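Local coordinates for protein LIN-41 (Caenorhabditis elegans, PDB 4UMG) that controls the onset of developmental plasticity in the worm as a TRIM-NHL protein, here represented by its filamin domain, at residues 4-7 / 8-11. Sequence-based numbering, arbitrary orientation.
Sequences GPCA and KNSS
The carbonyl oxygen C6 O is gripped by three donors from the residues that follow it. The shortest of these bonds is from the hydroxyl of S10, with OG 2.8 Å from C6 O and the donor standing 44° out of the carbonyl plane. Two amides add weaker bonds: N9 N lies 3.3 Å from C6 O, and S10 N lies 3.1 Å from it in a bent, weak bond. S10 N also reaches A7 O at 3.2 Å, a somewhat straighter bond at 143°, so this amide is shared between two successive carbonyls. The S10 hydroxyl can join the cluster because OG sits anti to its own carbonyl carbon and beside its backbone N (chi1 -61°), bringing hydroxyl and amide to the same acceptor. OG also accepts from R33 N, while the backbone of C6 bonds to R33 as well, tying the turn to the neighbouring loop. With an alanine here, C6 O would probably keep just the two weak amide bonds within this turn, and R33 N would lose its acceptor on this side chain. The C6 thiol lies against the solvent-exposed K8 chain, where SG of C6 meets CG of K8 at 3.5 Å, and it also touches the N9 amide, with C6 SG 3.9 Å from N9 CG. The ND2 of that amide is held by D34 O. The A7 methyl packs onto V115 and T118. Backbone torsions in the right-handed helical region at A7, K8 and N9 identify two overlapping type I-like beta-turns, one from C6 to N9 and the next from A7 to S10, which lead into edge strand 11-12 of the immunoglobulin-like filamin fold.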
loop_
_atom_site.group_PDB
_atom_site.type_symbol
_atom_site.label_atom_id
_atom_site.label_comp_id
_atom_site.label_asym_id
_atom_site.label_seq_id
_atom_site.Cartn_x
_atom_site.Cartn_y
_atom_site.Cartn_z
ATOM N N GLY A 4 -4.665 1.650 -18.467
ATOM C CA GLY A 4 -4.203 1.030 -17.234
ATOM C C GLY A 4 -3.589 2.004 -16.248
ATOM O O GLY A 4 -3.425 3.183 -16.576
ATOM N N PRO A 5 -3.228 1.543 -15.030
ATOM C CA PRO A 5 -2.663 2.467 -14.038
ATOM C C PRO A 5 -1.258 2.945 -14.389
ATOM O O PRO A 5 -0.545 2.292 -15.156
ATOM C CB PRO A 5 -2.701 1.656 -12.742
ATOM C CG PRO A 5 -2.558 0.233 -13.196
ATOM C CD PRO A 5 -3.340 0.171 -14.480
ATOM N N CYS A 6 -0.892 4.116 -13.861
ATOM C CA CYS A 6 0.387 4.770 -14.091
ATOM C C CYS A 6 1.023 4.917 -12.726
ATOM O O CYS A 6 0.443 5.531 -11.838
ATOM C CB CYS A 6 0.163 6.123 -14.763
ATOM S SG CYS A 6 1.618 7.188 -14.804
ATOM N N ALA A 7 2.225 4.363 -12.544
ATOM C CA ALA A 7 2.861 4.427 -11.246
ATOM C C ALA A 7 3.045 5.851 -10.685
ATOM O O ALA A 7 2.686 6.104 -9.532
ATOM C CB ALA A 7 4.202 3.695 -11.285
ATOM N N LYS A 8 3.594 6.768 -11.474
ATOM C CA LYS A 8 3.856 8.132 -11.003
ATOM C C LYS A 8 2.623 8.907 -10.620
ATOM O O LYS A 8 2.719 9.831 -9.805
ATOM C CB LYS A 8 4.711 8.930 -12.004
ATOM C CG LYS A 8 4.096 9.249 -13.341
ATOM C CD LYS A 8 5.200 9.772 -14.253
ATOM C CE LYS A 8 4.720 10.091 -15.643
ATOM N NZ LYS A 8 5.838 10.715 -16.411
ATOM N N ASN A 9 1.453 8.558 -11.211
ATOM C CA ASN A 9 0.220 9.268 -10.909
ATOM C C ASN A 9 -0.609 8.608 -9.816
ATOM O O ASN A 9 -1.615 9.185 -9.381
ATOM C CB ASN A 9 -0.666 9.454 -12.171
ATOM C CG ASN A 9 -0.046 10.383 -13.215
ATOM O OD1 ASN A 9 0.972 11.065 -12.985
ATOM N ND2 ASN A 9 -0.621 10.413 -14.402
ATOM N N SER A 10 -0.244 7.378 -9.437
ATOM C CA SER A 10 -0.923 6.593 -8.392
ATOM C C SER A 10 -0.316 6.917 -7.028
ATOM O O SER A 10 0.887 7.172 -6.930
ATOM C CB SER A 10 -0.862 5.101 -8.702
ATOM O OG SER A 10 -1.527 4.907 -9.942
ATOM N N SER A 11 -1.138 6.950 -5.973
ATOM C CA SER A 11 -0.625 7.323 -4.660
ATOM C C SER A 11 -1.425 6.731 -3.527
ATOM O O SER A 11 -2.591 6.387 -3.706
ATOM C CB SER A 11 -0.670 8.845 -4.505
ATOM O OG SER A 11 -1.995 9.313 -4.692
#